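Local coordinates for gram-positive cocci surface proteins LPxTG domain-containing protein (Streptococcus pneumoniae, PDB 3NZ3) that probably binds mucin through this domain of a pneumococcal cell-wall-anchored surface protein, and so is likely to take part in adhesion to host surfaces, at residues I25-D30 / E102-Y107; V41-T46 / G68-V73. One frame throughout, in Å; residues are numbered along the deposited sequence.

Contact 1. Residues I25-D30 / E102-Y107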
# COMPACT_ATOMS: atom_id res chain seq x y z
N ILE A 25 -0.25 -2.23 3.64
CA ILE A 25 -0.16 -3.57 4.21
C ILE A 25 -1.54 -4.08 4.57
O ILE A 25 -2.34 -3.37 5.21
CB ILE A 25 0.77 -3.61 5.43
CG1 ILE A 25 2.18 -3.14 5.04
CG2 ILE A 25 0.83 -5.03 6.03
CD1 ILE A 25 3.12 -2.87 6.21
N ILE A 26 -1.83 -5.31 4.17
CA ILE A 26 -3.07 -5.96 4.56
C ILE A 26 -2.73 -7.08 5.55
O ILE A 26 -1.88 -7.93 5.27
CB ILE A 26 -3.85 -6.52 3.35
CG1 ILE A 26 -3.93 -5.46 2.25
CG2 ILE A 26 -5.26 -6.98 3.78
CD1 ILE A 26 -4.40 -5.98 0.90
N HIS A 27 -3.37 -7.03 6.72
CA HIS A 27 -3.24 -8.08 7.73
C HIS A 27 -4.49 -8.94 7.72
O HIS A 27 -5.59 -8.45 7.41
CB HIS A 27 -3.08 -7.50 9.13
CG HIS A 27 -1.94 -6.54 9.28
ND1 HIS A 27 -0.62 -6.95 9.27
CD2 HIS A 27 -1.93 -5.20 9.48
CE1 HIS A 27 0.16 -5.89 9.45
NE2 HIS A 27 -0.61 -4.82 9.58
N TYR A 28 -4.33 -10.21 8.09
CA TYR A 28 -5.43 -11.17 8.15
C TYR A 28 -5.41 -11.81 9.52
O TYR A 28 -4.48 -12.55 9.85
CB TYR A 28 -5.28 -12.24 7.06
CG TYR A 28 -5.26 -11.67 5.66
CD1 TYR A 28 -4.06 -11.28 5.06
CD2 TYR A 28 -6.44 -11.52 4.93
CE1 TYR A 28 -4.04 -10.75 3.76
CE2 TYR A 28 -6.43 -10.99 3.64
CZ TYR A 28 -5.22 -10.60 3.06
OH TYR A 28 -5.21 -10.09 1.79
N VAL A 29 -6.43 -11.53 10.33
CA VAL A 29 -6.44 -11.98 11.73
C VAL A 29 -7.73 -12.70 12.14
O VAL A 29 -8.78 -12.56 11.51
CB VAL A 29 -6.15 -10.81 12.73
CG1 VAL A 29 -4.84 -10.08 12.40
CG2 VAL A 29 -7.32 -9.83 12.79
N ASP A 30 -7.62 -13.47 13.22
CA ASP A 30 -8.79 -14.01 13.88
C ASP A 30 -9.53 -12.85 14.57
O ASP A 30 -8.93 -12.10 15.34
CB ASP A 30 -8.36 -15.07 14.90
CG ASP A 30 -9.52 -15.79 15.55
OD1 ASP A 30 -10.35 -15.13 16.20
OD2 ASP A 30 -9.59 -17.03 15.43
N GLU A 102 -2.76 0.62 6.35
CA GLU A 102 -2.85 -0.72 6.89
C GLU A 102 -4.32 -1.10 6.94
O GLU A 102 -5.16 -0.31 7.39
CB GLU A 102 -2.22 -0.80 8.28
CG GLU A 102 -0.70 -0.79 8.28
CD GLU A 102 -0.10 -0.81 9.68
OE1 GLU A 102 -0.70 -1.42 10.59
OE2 GLU A 102 0.98 -0.20 9.85
N ILE A 103 -4.63 -2.28 6.43
CA ILE A 103 -5.99 -2.80 6.44
C ILE A 103 -5.97 -4.16 7.14
O ILE A 103 -5.07 -4.97 6.90
CB ILE A 103 -6.56 -2.91 5.00
CG1 ILE A 103 -6.67 -1.52 4.36
CG2 ILE A 103 -7.92 -3.62 4.98
CD1 ILE A 103 -7.08 -1.51 2.91
N THR A 104 -6.93 -4.38 8.02
CA THR A 104 -7.06 -5.66 8.71
C THR A 104 -8.34 -6.36 8.28
O THR A 104 -9.44 -5.82 8.44
CB THR A 104 -7.01 -5.49 10.25
OG1 THR A 104 -5.74 -4.93 10.63
CG2 THR A 104 -7.20 -6.83 10.96
N VAL A 105 -8.17 -7.54 7.70
CA VAL A 105 -9.28 -8.40 7.34
C VAL A 105 -9.47 -9.38 8.50
O VAL A 105 -8.51 -9.99 8.96
CB VAL A 105 -8.99 -9.16 6.02
CG1 VAL A 105 -10.11 -10.12 5.66
CG2 VAL A 105 -8.75 -8.16 4.87
N ARG A 106 -10.71 -9.51 8.98
CA ARG A 106 -10.99 -10.33 10.16
C ARG A 106 -11.83 -11.56 9.85
O ARG A 106 -12.89 -11.47 9.20
CB ARG A 106 -11.65 -9.49 11.26
CG ARG A 106 -10.69 -8.54 11.94
CD ARG A 106 -11.38 -7.60 12.91
NE ARG A 106 -10.39 -6.74 13.57
CZ ARG A 106 -10.00 -5.55 13.12
NH1 ARG A 106 -10.51 -5.05 12.00
NH2 ARG A 106 -9.10 -4.85 13.80
N TYR A 107 -11.35 -12.71 10.33
CA TYR A 107 -12.04 -13.99 10.19
C TYR A 107 -12.54 -14.46 11.55
O TYR A 107 -11.81 -14.42 12.55
CB TYR A 107 -11.11 -15.07 9.63
CG TYR A 107 -10.59 -14.84 8.22
CD1 TYR A 107 -9.58 -13.90 7.98
CD2 TYR A 107 -11.07 -15.58 7.15
CE1 TYR A 107 -9.08 -13.69 6.69
CE2 TYR A 107 -10.58 -15.38 5.85
CZ TYR A 107 -9.58 -14.43 5.64
OH TYR A 107 -9.09 -14.23 4.36
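Residues Ile-25 to Asp-30 and Glu-102 to Tyr-107 form a parallel strand ladder in the mucin-binding domain. It joins strand 14-30 to strand 101-107, an outermost strand of the four-stranded mixed sheet. The pairing runs from Ile-25 beside Glu-102 to Asp-30 beside Tyr-107. Five backbone hydrogen bonds hold it. Among them are His-27 N to Ile-103 O at 2.7 Å and Val-29 N to Val-105 O at 2.9 Å. They are nearly straight, with the Tyr-107 N-H pointing at Val-29 O at 173°.

One face carries Ile-26, Tyr-28, Ile-103, Val-105 and Tyr-107. Val-105 CG2 meets Ile-26 CG2 at 3.8 Å. Its CB approaches Tyr-28 CD2 at 3.6 Å, obliquely to the ring. Tyr-28 and Tyr-107 lie side by side and point the same way. Tyr-28 CD2 sits at the edge of the Tyr-107 ring, 3.8 Å from CE1. Val-73 and Val-89 cover parts of this face, and Tyr-107 OH is hydrogen-bonded to Gly-76 O.

The other face is more polar. Glu-102 OE1 lies in the plane of the His-27 imidazole, 3.5 Å from NE2, with the carboxylate turned 83° to the ring. This is a long approach. The ring nitrogen ND1 is hydrogen-bonded to Asp-40 OD1, which would hold the ring's rotation. With Val-29 CG1 anti to the carbonyl carbon (chi1 -54°), CG2 falls between the backbone N and the carbonyl carbon. There it touches Thr-104 CG2 at 3.5 Å and Arg-106 CG at 3.7 Å. Thr-104 CG2 also lies over the centre of the Arg-106 guanidinium.

Strand 14-30, parallel to 101-107 and antiparallel to 39-53, recalls the beta-grasp pairing of the ubiquitin clan, here in an all-beta, Ig-like domain without the helix.

Contact 2. Residues V41-T46 / G68-V73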
# COMPACT_ATOMS: atom_id res chain seq x y z
N VAL A 41 0.00 -9.13 3.26
CA VAL A 41 0.23 -8.71 1.87
C VAL A 41 0.81 -7.28 1.90
O VAL A 41 0.20 -6.37 2.46
CB VAL A 41 -1.06 -8.81 1.01
CG1 VAL A 41 -0.90 -8.06 -0.31
CG2 VAL A 41 -1.41 -10.28 0.74
N VAL A 42 2.00 -7.12 1.32
CA VAL A 42 2.69 -5.83 1.34
C VAL A 42 2.73 -5.27 -0.08
O VAL A 42 3.18 -5.96 -1.01
CB VAL A 42 4.12 -5.95 1.95
CG1 VAL A 42 4.87 -4.60 1.92
CG2 VAL A 42 4.06 -6.49 3.38
N GLN A 43 2.22 -4.05 -0.25
CA GLN A 43 2.11 -3.42 -1.57
C GLN A 43 2.85 -2.09 -1.65
O GLN A 43 2.26 -1.03 -1.41
CB GLN A 43 0.63 -3.22 -1.95
CG GLN A 43 -0.22 -4.49 -1.85
CD GLN A 43 -1.64 -4.29 -2.32
OE1 GLN A 43 -2.39 -3.47 -1.77
NE2 GLN A 43 -2.02 -5.03 -3.34
N PRO A 44 4.16 -2.13 -1.99
CA PRO A 44 4.94 -0.90 -2.09
C PRO A 44 4.81 -0.25 -3.47
O PRO A 44 4.89 -0.93 -4.49
CB PRO A 44 6.37 -1.37 -1.84
CG PRO A 44 6.40 -2.80 -2.30
CD PRO A 44 4.98 -3.33 -2.22
N VAL A 45 4.59 1.06 -3.48
CA VAL A 45 4.57 1.80 -4.74
C VAL A 45 5.62 2.90 -4.67
O VAL A 45 5.63 3.70 -3.73
CB VAL A 45 3.16 2.35 -5.05
CG1 VAL A 45 3.20 3.42 -6.15
CG2 VAL A 45 2.22 1.19 -5.45
N THR A 46 6.52 2.92 -5.65
CA THR A 46 7.63 3.86 -5.67
C THR A 46 7.44 4.91 -6.75
O THR A 46 7.54 4.63 -7.94
CB THR A 46 8.99 3.12 -5.80
OG1 THR A 46 9.15 2.25 -4.67
CG2 THR A 46 10.18 4.10 -5.85
N GLY A 68 0.75 5.76 -9.02
CA GLY A 68 0.69 4.31 -8.96
C GLY A 68 -0.66 3.80 -8.53
O GLY A 68 -1.66 4.54 -8.52
N ASN A 69 -0.68 2.53 -8.15
CA ASN A 69 -1.92 1.84 -7.81
C ASN A 69 -1.59 0.66 -6.91
O ASN A 69 -0.69 -0.13 -7.22
CB ASN A 69 -2.58 1.36 -9.10
CG ASN A 69 -4.01 0.90 -8.89
OD1 ASN A 69 -4.28 -0.30 -8.89
ND2 ASN A 69 -4.93 1.85 -8.75
N TRP A 70 -2.31 0.56 -5.79
CA TRP A 70 -2.31 -0.67 -4.99
C TRP A 70 -3.38 -1.58 -5.58
O TRP A 70 -4.54 -1.18 -5.67
CB TRP A 70 -2.61 -0.39 -3.52
CG TRP A 70 -1.56 0.40 -2.80
CD1 TRP A 70 -0.21 0.28 -2.94
CD2 TRP A 70 -1.77 1.42 -1.81
NE1 TRP A 70 0.44 1.16 -2.10
CE2 TRP A 70 -0.49 1.87 -1.40
CE3 TRP A 70 -2.91 1.99 -1.22
CZ2 TRP A 70 -0.32 2.87 -0.44
CZ3 TRP A 70 -2.74 2.99 -0.26
CH2 TRP A 70 -1.45 3.42 0.11
N ASP A 71 -2.98 -2.78 -5.99
CA ASP A 71 -3.90 -3.70 -6.64
C ASP A 71 -4.95 -4.25 -5.67
O ASP A 71 -4.72 -4.32 -4.45
CB ASP A 71 -3.14 -4.88 -7.26
CG ASP A 71 -2.31 -4.48 -8.46
OD1 ASP A 71 -2.60 -3.44 -9.09
OD2 ASP A 71 -1.34 -5.21 -8.76
N GLU A 72 -6.09 -4.63 -6.23
CA GLU A 72 -7.10 -5.37 -5.49
C GLU A 72 -6.51 -6.66 -4.93
O GLU A 72 -5.70 -7.33 -5.60
CB GLU A 72 -8.31 -5.69 -6.39
CG GLU A 72 -9.35 -6.59 -5.72
CD GLU A 72 -10.47 -7.06 -6.64
OE1 GLU A 72 -10.23 -7.27 -7.85
OE2 GLU A 72 -11.60 -7.24 -6.14
N VAL A 73 -6.89 -7.00 -3.70
CA VAL A 73 -6.50 -8.28 -3.10
C VAL A 73 -7.73 -9.00 -2.56
O VAL A 73 -8.35 -8.55 -1.60
CB VAL A 73 -5.44 -8.10 -1.98
CG1 VAL A 73 -5.02 -9.45 -1.42
CG2 VAL A 73 -4.21 -7.34 -2.49
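Segments 41-46 and 68-73 run almost antiparallel, with strands 41-46 and 68-70 at 175° and their axes 7.4 Å apart, so they face each other through side chains and not as a backbone ladder. Gln-43 lies opposite Trp-70, Val-45 opposite Gly-68 and Val-41 nearest Val-73.

Gln-43 carries the middle of the contact. Its chain is extended beyond CG, and this brings the amide across to the other segment. There NE2 donates to Asp-71 O at 3.0 Å. The N-H points at the oxygen at 166°, and that oxygen lies close to the amide plane. The amide oxygen, OE1, takes a hydrogen bond from Arg-24 NE. Two partners of different kinds thus fix the amide orientation. The same OE1 sits 3.5 Å from Trp-70 CB, and the amide and indole planes are 20° apart.

Trp-70 NE1 comes to 2.9 Å from Gln-43 O, but the angle is poor and no hydrogen bond is assigned. The N-H makes a weak bond to Ile-22 O instead. Val-45 CG2 touches Trp-70 CD1 at 3.6 Å, oblique to the ring. Its other methyl, CG1, rests 3.9 Å from Gly-68 CA, and the glycine has no side chain to stand between them. At the far end Val-41 CG1 and Val-73 CG2 meet tip to tip at 4.0 Å. That Val-73 methyl also comes within 3.3 Å of Gln-43 NE2.

Segment 41-46 belongs to strand 39-53 and is hydrogen-bonded to strand 14-30 of the mixed sheet. Segment 68-73 pairs with strand 88-94 in the second, two-stranded sheet. Trp-70 reaches between them, touching Arg-24 on strand 14-30 and Gln-92 and Val-94 on strand 88-94.

In the fold
Contact 1 is a pairing within one sheet, while contact 2 joins that sheet to the two-stranded one. Contact 1 uses strand 14-30 and contact 2 its neighbour 39-53, and Ile-26 N probably hydrogen-bonds to Val-41 O at 2.9 Å between them. Val-73 ties them further, packing on Ile-26 and Tyr-28. Contact 1 lies about 13 Å from the centre of the chain (centre to centre) yet is partly buried, with half its touching residues buried. Contact 2 is more central, about 5 Å, but a surface contact. Regular backbone bonds carry contact 1. Contact 2 relies on one hydrogen bond from a side-chain amide, an indole and valine methyls.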